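Local coordinates for erythrocyte membrane protein 1 (Plasmodium falciparum, PDB 2YK0), which probably binds receptors on the surface of host cells as an adhesin, this chain being its N-terminal NTS-DBL1-alpha and CIDR-gamma double domain, at residues F513-I518 / R543-T548; W547-L552 / I573-L578; D585-Y590 / K664-F669. The protein carries 8 engineered substitutions. All coordinates share one frame; numbering follows the deposited sequence.

Contact 1 (F513-I518 / R543-T548); sequences FDVDMI and RNQEWT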
loop_
_atom_site.group_PDB
_atom_site.type_symbol
_atom_site.label_atom_id
_atom_site.label_comp_id
_atom_site.label_asym_id
_atom_site.label_seq_id
_atom_site.Cartn_x
_atom_site.Cartn_y
_atom_site.Cartn_z
ATOM N N PHE A 513 23.410 -9.834 25.607
ATOM C CA PHE A 513 23.846 -9.335 24.302
ATOM C C PHE A 513 22.813 -8.406 23.697
ATOM O O PHE A 513 21.625 -8.528 23.970
ATOM C CB PHE A 513 24.183 -10.476 23.330
ATOM C CG PHE A 513 23.104 -11.521 23.162
ATOM C CD1 PHE A 513 22.075 -11.341 22.243
ATOM C CD2 PHE A 513 23.111 -12.680 23.928
ATOM C CE1 PHE A 513 21.057 -12.281 22.118
ATOM C CE2 PHE A 513 22.085 -13.623 23.802
ATOM C CZ PHE A 513 21.072 -13.420 22.891
ATOM N N ASP A 514 23.278 -7.479 22.874
ATOM C CA ASP A 514 22.468 -6.484 22.184
ATOM C C ASP A 514 22.352 -6.849 20.696
ATOM O O ASP A 514 23.305 -7.356 20.101
ATOM C CB ASP A 514 23.070 -5.084 22.396
ATOM C CG ASP A 514 24.301 -4.757 21.552
ATOM O OD1 ASP A 514 25.342 -5.444 21.705
ATOM O OD2 ASP A 514 24.225 -3.817 20.743
ATOM N N VAL A 515 21.178 -6.663 20.112
ATOM C CA VAL A 515 20.973 -7.031 18.714
ATOM C C VAL A 515 20.428 -5.884 17.934
ATOM O O VAL A 515 19.564 -5.146 18.413
ATOM C CB VAL A 515 20.220 -8.370 18.422
ATOM C CG1 VAL A 515 21.011 -9.587 18.872
ATOM C CG2 VAL A 515 18.819 -8.385 19.016
ATOM N N ASP A 516 20.941 -5.750 16.710
ATOM C CA ASP A 516 20.593 -4.698 15.782
ATOM C C ASP A 516 19.524 -5.135 14.779
ATOM O O ASP A 516 19.805 -5.533 13.632
ATOM C CB ASP A 516 21.863 -4.123 15.141
ATOM C CG ASP A 516 22.181 -2.702 15.568
ATOM O OD1 ASP A 516 21.738 -2.295 16.697
ATOM O OD2 ASP A 516 22.848 -1.978 14.768
ATOM N N MET A 517 18.278 -5.072 15.253
ATOM C CA MET A 517 17.114 -5.429 14.477
ATOM C C MET A 517 16.704 -4.342 13.491
ATOM O O MET A 517 16.858 -3.154 13.779
ATOM C CB MET A 517 15.968 -5.856 15.392
ATOM C CG MET A 517 15.331 -7.160 14.931
ATOM S SD MET A 517 16.045 -8.688 15.605
ATOM C CE MET A 517 17.786 -8.580 15.087
ATOM N N ILE A 518 16.224 -4.747 12.311
ATOM C CA ILE A 518 15.804 -3.792 11.289
ATOM C C ILE A 518 14.391 -3.276 11.618
ATOM O O ILE A 518 13.440 -4.058 11.674
ATOM C CB ILE A 518 15.957 -4.329 9.822
ATOM C CG1 ILE A 518 17.411 -4.693 9.502
ATOM C CG2 ILE A 518 15.468 -3.298 8.814
ATOM C CD1 ILE A 518 17.546 -5.845 8.573
ATOM N N ARG A 543 16.983 -1.079 15.367
ATOM C CA ARG A 543 16.530 -1.093 16.744
ATOM C C ARG A 543 17.441 -1.966 17.583
ATOM O O ARG A 543 17.505 -3.179 17.370
ATOM C CB ARG A 543 15.034 -1.447 16.840
ATOM C CG ARG A 543 14.477 -1.802 18.211
ATOM C CD ARG A 543 14.771 -0.819 19.302
ATOM N NE ARG A 543 13.876 -1.020 20.437
ATOM C CZ ARG A 543 13.921 -0.314 21.563
ATOM N NH1 ARG A 543 14.857 0.615 21.734
ATOM N NH2 ARG A 543 13.042 -0.540 22.531
ATOM N N ASN A 544 18.191 -1.331 18.508
ATOM C CA ASN A 544 19.112 -2.041 19.377
ATOM C C ASN A 544 18.340 -2.620 20.536
ATOM O O ASN A 544 17.707 -1.891 21.297
ATOM C CB ASN A 544 20.238 -1.151 19.844
ATOM C CG ASN A 544 21.429 -1.931 20.328
ATOM O OD1 ASN A 544 21.487 -2.332 21.489
ATOM N ND2 ASN A 544 22.403 -2.165 19.449
ATOM N N GLN A 545 18.349 -3.953 20.617
ATOM C CA GLN A 545 17.640 -4.744 21.606
ATOM C C GLN A 545 18.622 -5.428 22.535
ATOM O O GLN A 545 19.385 -6.292 22.114
ATOM C CB GLN A 545 16.786 -5.805 20.903
ATOM C CG GLN A 545 15.544 -5.295 20.197
ATOM C CD GLN A 545 14.941 -6.412 19.387
ATOM O OE1 GLN A 545 15.500 -6.864 18.379
ATOM N NE2 GLN A 545 13.814 -6.922 19.846
ATOM N N GLU A 546 18.606 -5.040 23.803
ATOM C CA GLU A 546 19.441 -5.670 24.811
ATOM C C GLU A 546 18.635 -6.783 25.454
ATOM O O GLU A 546 17.540 -6.560 25.998
ATOM C CB GLU A 546 20.081 -4.687 25.819
ATOM C CG GLU A 546 19.299 -3.421 26.140
ATOM C CD GLU A 546 20.116 -2.190 26.507
ATOM O OE1 GLU A 546 21.265 -2.343 26.988
ATOM O OE2 GLU A 546 19.597 -1.066 26.311
ATOM N N TRP A 547 19.170 -8.005 25.286
ATOM C CA TRP A 547 18.612 -9.278 25.697
ATOM C C TRP A 547 19.406 -9.884 26.788
ATOM O O TRP A 547 20.646 -9.811 26.779
ATOM C CB TRP A 547 18.680 -10.262 24.523
ATOM C CG TRP A 547 17.707 -9.973 23.434
ATOM C CD1 TRP A 547 17.980 -9.480 22.190
ATOM C CD2 TRP A 547 16.287 -10.122 23.506
ATOM N NE1 TRP A 547 16.812 -9.285 21.497
ATOM C CE2 TRP A 547 15.756 -9.687 22.278
ATOM C CE3 TRP A 547 15.406 -10.591 24.494
ATOM C CZ2 TRP A 547 14.386 -9.725 22.009
ATOM C CZ3 TRP A 547 14.049 -10.596 24.239
ATOM C CH2 TRP A 547 13.550 -10.181 23.009
ATOM N N THR A 548 18.683 -10.577 27.689
ATOM C CA THR A 548 19.264 -11.408 28.734
ATOM C C THR A 548 18.658 -12.793 28.606
ATOM O O THR A 548 17.488 -13.010 28.949
ATOM C CB THR A 548 19.238 -10.806 30.146
ATOM O OG1 THR A 548 19.260 -9.376 30.092
ATOM C CG2 THR A 548 20.408 -11.309 30.988
#

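Contact 2 (W547-L552 / I573-L578); sequences WTCQIL and ITFKVL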
loop_
_atom_site.group_PDB
_atom_site.type_symbol
_atom_site.label_atom_id
_atom_site.label_comp_id
_atom_site.label_asym_id
_atom_site.label_seq_id
_atom_site.Cartn_x
_atom_site.Cartn_y
_atom_site.Cartn_z
ATOM N N TRP A 547 19.170 -8.005 25.286
ATOM C CA TRP A 547 18.612 -9.278 25.697
ATOM C C TRP A 547 19.406 -9.884 26.788
ATOM O O TRP A 547 20.646 -9.811 26.779
ATOM C CB TRP A 547 18.680 -10.262 24.523
ATOM C CG TRP A 547 17.707 -9.973 23.434
ATOM C CD1 TRP A 547 17.980 -9.480 22.190
ATOM C CD2 TRP A 547 16.287 -10.122 23.506
ATOM N NE1 TRP A 547 16.812 -9.285 21.497
ATOM C CE2 TRP A 547 15.756 -9.687 22.278
ATOM C CE3 TRP A 547 15.406 -10.591 24.494
ATOM C CZ2 TRP A 547 14.386 -9.725 22.009
ATOM C CZ3 TRP A 547 14.049 -10.596 24.239
ATOM C CH2 TRP A 547 13.550 -10.181 23.009
ATOM N N THR A 548 18.683 -10.577 27.689
ATOM C CA THR A 548 19.264 -11.408 28.734
ATOM C C THR A 548 18.658 -12.793 28.606
ATOM O O THR A 548 17.488 -13.010 28.949
ATOM C CB THR A 548 19.238 -10.806 30.146
ATOM O OG1 THR A 548 19.260 -9.376 30.092
ATOM C CG2 THR A 548 20.408 -11.309 30.988
ATOM N N CYS A 549 19.442 -13.717 28.043
ATOM C CA CYS A 549 19.018 -15.096 27.846
ATOM C C CYS A 549 19.520 -15.992 28.960
ATOM O O CYS A 549 20.722 -16.007 29.263
ATOM C CB CYS A 549 19.435 -15.601 26.473
ATOM S SG CYS A 549 18.624 -14.732 25.119
ATOM N N GLN A 550 18.591 -16.731 29.580
ATOM C CA GLN A 550 18.952 -17.614 30.672
ATOM C C GLN A 550 18.087 -18.867 30.725
ATOM O O GLN A 550 16.880 -18.807 30.457
ATOM C CB GLN A 550 18.882 -16.849 31.999
ATOM C CG GLN A 550 19.595 -17.577 33.126
ATOM C CD GLN A 550 19.418 -16.953 34.474
ATOM O OE1 GLN A 550 18.503 -16.151 34.718
ATOM N NE2 GLN A 550 20.277 -17.358 35.393
ATOM N N ILE A 551 18.712 -20.001 31.111
ATOM C CA ILE A 551 18.005 -21.267 31.268
ATOM C C ILE A 551 17.351 -21.298 32.656
ATOM O O ILE A 551 18.034 -21.318 33.683
ATOM C CB ILE A 551 18.872 -22.519 30.970
ATOM C CG1 ILE A 551 19.446 -22.483 29.536
ATOM C CG2 ILE A 551 18.039 -23.773 31.209
ATOM C CD1 ILE A 551 20.522 -23.499 29.180
ATOM N N LEU A 552 16.025 -21.242 32.663
ATOM C CA LEU A 552 15.206 -21.301 33.864
ATOM C C LEU A 552 14.300 -22.512 33.719
ATOM O O LEU A 552 13.494 -22.581 32.782
ATOM C CB LEU A 552 14.405 -20.000 34.054
ATOM C CG LEU A 552 15.187 -18.730 34.510
ATOM C CD1 LEU A 552 16.360 -19.059 35.445
ATOM C CD2 LEU A 552 15.656 -17.900 33.336
ATOM N N ILE A 573 10.578 -13.818 25.204
ATOM C CA ILE A 573 10.571 -14.770 24.088
ATOM C C ILE A 573 11.426 -16.001 24.458
ATOM O O ILE A 573 12.115 -15.964 25.472
ATOM C CB ILE A 573 10.969 -14.122 22.725
ATOM C CG1 ILE A 573 12.482 -13.819 22.612
ATOM C CG2 ILE A 573 10.074 -12.932 22.368
ATOM C CD1 ILE A 573 12.932 -13.372 21.260
ATOM N N THR A 574 11.380 -17.082 23.676
ATOM C CA THR A 574 12.224 -18.254 23.966
ATOM C C THR A 574 13.543 -18.041 23.227
ATOM O O THR A 574 13.596 -17.212 22.320
ATOM C CB THR A 574 11.554 -19.576 23.511
ATOM O OG1 THR A 574 11.671 -19.713 22.088
ATOM C CG2 THR A 574 10.084 -19.724 23.982
ATOM N N PHE A 575 14.596 -18.783 23.562
ATOM C CA PHE A 575 15.819 -18.577 22.792
ATOM C C PHE A 575 15.623 -18.995 21.318
ATOM O O PHE A 575 16.104 -18.296 20.423
ATOM C CB PHE A 575 17.060 -19.197 23.450
ATOM C CG PHE A 575 18.338 -19.024 22.660
ATOM C CD1 PHE A 575 18.841 -17.758 22.382
ATOM C CD2 PHE A 575 19.055 -20.123 22.218
ATOM C CE1 PHE A 575 20.017 -17.601 21.634
ATOM C CE2 PHE A 575 20.227 -19.965 21.475
ATOM C CZ PHE A 575 20.694 -18.708 21.177
ATOM N N LYS A 576 14.821 -20.074 21.080
ATOM C CA LYS A 576 14.499 -20.612 19.749
ATOM C C LYS A 576 13.830 -19.538 18.892
ATOM O O LYS A 576 14.179 -19.378 17.721
ATOM C CB LYS A 576 13.628 -21.884 19.868
ATOM C CG LYS A 576 13.253 -22.546 18.528
ATOM C CD LYS A 576 11.739 -22.519 18.241
ATOM C CE LYS A 576 11.134 -23.877 17.967
ATOM N NZ LYS A 576 11.451 -24.401 16.614
ATOM N N VAL A 577 12.897 -18.778 19.495
ATOM C CA VAL A 577 12.180 -17.684 18.830
ATOM C C VAL A 577 13.186 -16.589 18.426
ATOM O O VAL A 577 13.105 -16.052 17.316
ATOM C CB VAL A 577 11.029 -17.147 19.739
ATOM C CG1 VAL A 577 10.432 -15.851 19.200
ATOM C CG2 VAL A 577 9.940 -18.199 19.914
ATOM N N LEU A 578 14.141 -16.300 19.327
ATOM C CA LEU A 578 15.153 -15.268 19.143
ATOM C C LEU A 578 16.127 -15.611 18.038
ATOM O O LEU A 578 16.429 -14.763 17.201
ATOM C CB LEU A 578 15.896 -14.986 20.470
ATOM C CG LEU A 578 16.991 -13.920 20.456
ATOM C CD1 LEU A 578 16.450 -12.569 20.033
ATOM C CD2 LEU A 578 17.620 -13.799 21.788
#

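Contact 3 (D585-Y590 / K664-F669); sequences DFLEGY and KSIDNF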
loop_
_atom_site.group_PDB
_atom_site.type_symbol
_atom_site.label_atom_id
_atom_site.label_comp_id
_atom_site.label_asym_id
_atom_site.label_seq_id
_atom_site.Cartn_x
_atom_site.Cartn_y
_atom_site.Cartn_z
ATOM N N ASP A 585 16.465 -11.672 10.095
ATOM C CA ASP A 585 17.099 -10.361 10.072
ATOM C C ASP A 585 18.440 -10.419 9.361
ATOM O O ASP A 585 18.684 -9.576 8.512
ATOM C CB ASP A 585 17.231 -9.789 11.508
ATOM C CG ASP A 585 17.339 -8.264 11.606
ATOM O OD1 ASP A 585 16.296 -7.577 11.455
ATOM O OD2 ASP A 585 18.445 -7.762 11.923
ATOM N N PHE A 586 19.290 -11.419 9.678
ATOM C CA PHE A 586 20.614 -11.573 9.070
ATOM C C PHE A 586 20.545 -11.648 7.558
ATOM O O PHE A 586 21.281 -10.931 6.885
ATOM C CB PHE A 586 21.351 -12.805 9.624
ATOM C CG PHE A 586 22.658 -13.068 8.914
ATOM C CD1 PHE A 586 23.801 -12.350 9.239
ATOM C CD2 PHE A 586 22.734 -13.991 7.879
ATOM C CE1 PHE A 586 25.004 -12.569 8.558
ATOM C CE2 PHE A 586 23.939 -14.217 7.206
ATOM C CZ PHE A 586 25.067 -13.502 7.547
ATOM N N LEU A 587 19.676 -12.539 7.032
ATOM C CA LEU A 587 19.476 -12.756 5.599
ATOM C C LEU A 587 19.082 -11.487 4.910
ATOM O O LEU A 587 19.700 -11.136 3.899
ATOM C CB LEU A 587 18.423 -13.821 5.339
ATOM C CG LEU A 587 18.825 -15.266 5.579
ATOM C CD1 LEU A 587 17.634 -16.199 5.319
ATOM C CD2 LEU A 587 20.016 -15.667 4.715
ATOM N N GLU A 588 18.085 -10.777 5.488
ATOM C CA GLU A 588 17.583 -9.495 4.995
ATOM C C GLU A 588 18.752 -8.517 4.834
ATOM O O GLU A 588 19.030 -8.091 3.715
ATOM C CB GLU A 588 16.516 -8.955 5.967
ATOM C CG GLU A 588 15.637 -7.847 5.421
ATOM C CD GLU A 588 14.360 -7.630 6.213
ATOM O OE1 GLU A 588 13.790 -8.631 6.715
ATOM O OE2 GLU A 588 13.914 -6.461 6.309
ATOM N N GLY A 589 19.456 -8.255 5.946
ATOM C CA GLY A 589 20.626 -7.394 6.027
ATOM C C GLY A 589 21.753 -7.834 5.114
ATOM O O GLY A 589 22.391 -6.989 4.479
ATOM N N TYR A 590 21.979 -9.157 5.002
ATOM C CA TYR A 590 22.998 -9.681 4.097
ATOM C C TYR A 590 22.635 -9.301 2.647
ATOM O O TYR A 590 23.516 -8.894 1.890
ATOM C CB TYR A 590 23.146 -11.203 4.245
ATOM C CG TYR A 590 24.309 -11.758 3.458
ATOM C CD1 TYR A 590 24.163 -12.119 2.121
ATOM C CD2 TYR A 590 25.556 -11.931 4.047
ATOM C CE1 TYR A 590 25.230 -12.634 1.388
ATOM C CE2 TYR A 590 26.632 -12.451 3.324
ATOM C CZ TYR A 590 26.465 -12.794 1.990
ATOM O OH TYR A 590 27.516 -13.295 1.255
ATOM N N LYS A 664 16.567 -15.679 -2.474
ATOM C CA LYS A 664 16.472 -14.254 -2.833
ATOM C C LYS A 664 17.680 -13.443 -2.301
ATOM O O LYS A 664 18.114 -12.486 -2.949
ATOM C CB LYS A 664 15.132 -13.658 -2.327
ATOM C CG LYS A 664 14.918 -12.162 -2.611
ATOM C CD LYS A 664 14.698 -11.831 -4.099
ATOM C CE LYS A 664 14.969 -10.378 -4.416
ATOM N NZ LYS A 664 13.860 -9.748 -5.174
ATOM N N SER A 665 18.226 -13.852 -1.135
ATOM C CA SER A 665 19.345 -13.202 -0.451
ATOM C C SER A 665 20.720 -13.689 -0.928
ATOM O O SER A 665 21.535 -12.878 -1.373
ATOM C CB SER A 665 19.215 -13.388 1.059
ATOM O OG SER A 665 17.928 -13.014 1.527
ATOM N N ILE A 666 20.967 -15.008 -0.844
ATOM C CA ILE A 666 22.241 -15.655 -1.186
ATOM C C ILE A 666 22.399 -15.888 -2.692
ATOM O O ILE A 666 21.417 -16.211 -3.368
ATOM C CB ILE A 666 22.426 -16.984 -0.381
ATOM C CG1 ILE A 666 21.821 -16.940 1.057
ATOM C CG2 ILE A 666 23.877 -17.482 -0.392
ATOM C CD1 ILE A 666 22.329 -15.868 2.014
ATOM N N ASP A 667 23.653 -15.774 -3.196
ATOM C CA ASP A 667 24.007 -15.985 -4.606
ATOM C C ASP A 667 23.908 -17.463 -5.050
ATOM O O ASP A 667 23.265 -17.746 -6.069
ATOM C CB ASP A 667 25.402 -15.404 -4.927
ATOM C CG ASP A 667 25.434 -13.943 -5.365
ATOM O OD1 ASP A 667 24.419 -13.462 -5.931
ATOM O OD2 ASP A 667 26.507 -13.309 -5.231
ATOM N N ASN A 668 24.579 -18.386 -4.319
ATOM C CA ASN A 668 24.584 -19.832 -4.592
ATOM C C ASN A 668 24.444 -20.567 -3.261
ATOM O O ASN A 668 25.448 -20.975 -2.670
ATOM C CB ASN A 668 25.885 -20.274 -5.303
ATOM C CG ASN A 668 26.222 -19.597 -6.615
ATOM O OD1 ASN A 668 26.294 -18.369 -6.727
ATOM N ND2 ASN A 668 26.564 -20.396 -7.614
ATOM N N PHE A 669 23.203 -20.700 -2.768
ATOM C CA PHE A 669 22.929 -21.366 -1.487
ATOM C C PHE A 669 23.328 -22.836 -1.498
ATOM O O PHE A 669 23.861 -23.331 -0.512
ATOM C CB PHE A 669 21.449 -21.202 -1.074
ATOM C CG PHE A 669 20.944 -22.113 0.029
ATOM C CD1 PHE A 669 21.534 -22.105 1.291
ATOM C CD2 PHE A 669 19.863 -22.961 -0.189
ATOM C CE1 PHE A 669 21.067 -22.946 2.306
ATOM C CE2 PHE A 669 19.385 -23.789 0.833
ATOM C CZ PHE A 669 19.989 -23.775 2.073
#

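Contact 1 (F513-I518 / R543-T548)
Phe513, Val515 and Trp547 fill the tight side of this strand pair. CB of Trp547 sits over one face of the Phe513 ring, 3.9 Å from CE1 of Phe513, and the phenyl plane is 43° from that of the five-membered ring of Trp547. CG2 of Val515 comes up in plane at the pyrrole edge of the indole, 3.5 Å from CD1 of Trp547. With CG1 opposite the carbonyl carbon (chi1 -66°), CG2 falls between N and C, toward that edge. Leu578 and Trp582 of helix 575-601 close over this face. The strands 511-518 and 542-552 run antiparallel as neighbours in the four-stranded sheet of the CIDR-gamma region. Phe513-Trp547, Val515-Gln545 and Met517-Arg543 are the hydrogen-bonded pairs, each with two backbone bonds, among them Trp547 N to Phe513 O at 2.8 Å. The other face, with Asp514, Asp516, Asn544 and exposed Glu546, is looser and polar. Here two carboxylates hold ND2 of Asn544. OD2 of Asp514 takes one bond through its anti lone pair, 2.8 Å from ND2 of Asn544 and nearly in the amide plane. OD1 of Asp516, also 2.8 Å from ND2 of Asn544, is met from above its carboxylate plane. Lys624 of helix 611-636 forms a salt bridge with Asp514.

Contact 2 (W547-L552 / I573-L578)
Leu578 lies over one face of the Trp547 indole, its CD1 3.5 Å above the ring plane. This is a CH-pi contact, made where the sheet of the CIDR-gamma region packs on the first turn of helix 575-601. The methyl is 3.9 Å from the centroid of the five-membered ring and only 23° off the ring normal. It is shifted toward the rim, so NE1 and CE2 of Trp547 are the ring atoms nearest to it. Leu578 and Trp547 run alongside one another, pointing opposite ways. With CG opposite the backbone N (chi1 -180°), the leucine extends toward the strand, CD1 to the indole and CD2 to SG of Cys549. The side chain of Ile573, from the short strand leading into the helix, runs about perpendicular to that of Trp547, its CD1 approaching the ring obliquely, 3.7 Å from CH2 of Trp547. The next residue, Thr574, is the N-cap of the helix, and its OG1 accepts from Val577 N at 3.0 Å. Cys549 is tied by a disulfide to Cys558 on the adjacent strand, and its sulfur also lies obliquely to the Phe575 ring. The closest ring atom there is CD1 of Phe575, 4.1 Å from SG of Cys549.

Contact 3 (D585-Y590 / K664-F669)
Leu587 and Ile666 meet methyl to methyl where helix 575-601 passes the end of helix 659-665; both segments lie in the range matching the PFEMP1 DBL family, and the contact joins two of its helices. Following Leu587 outward from its backbone traces one half of it. CB of Leu587 comes first to the serine, 3.9 Å from OG of Ser665. CG stands opposite the carbonyl carbon of its own residue (chi1 -75°), which carries the branch over to the isoleucine side; CG of Leu587 itself is still 5.0 Å from CD1 of Ile666. From there the two methyls part. CD2 of Leu587 runs toward the partner and stops 3.6 Å from CD1 of Ile666, the two side chains crossing at about a right angle. CD1 of Leu587 turns the other way and has nothing of segment 664-669 close by, though the leucine as a whole also packs on Val662 and on Phe655 of helix 647-657. Further along the helix, Tyr590 brings its ring up to the same isoleucine methyl, with CD1 of Tyr590 4.2 Å from CD1 of Ile666 in an oblique approach. Tyr590 also rests on Leu702 and Leu706 of helix 698-716. The contact straddles the C-terminal end of helix 659-665, Ser665 its last residue and Ile666 the first beyond it. The segments thus meet by van der Waals packing of Leu587, Tyr590 and Ile666, with Ser665 against the helix backbone, its hydroxyl already satisfied by O of Asp661.

How the contacts relate
Contacts 1 and 2 share strand 542-552 and use Trp547 from different sides, and they touch directly: CZ of Phe513 is 3.6 Å from SG of Cys549. Contact 1 is two-faced, knit by backbone bonds, with a polar surface toward Lys624 and a buried face toward helix 575-601. Contact 2 is buried throughout and sits where that sheet meets the start of the same helix. Contact 3 takes up helix 575-601 further along, where Ser665 and Ile666 rather than the sheet pack on it; it too is largely buried and apolar, but joins helix to helix end. Asp585 links contact 3 back to contact 1, since its OD1 probably accepts a hydrogen bond from Ile518 N.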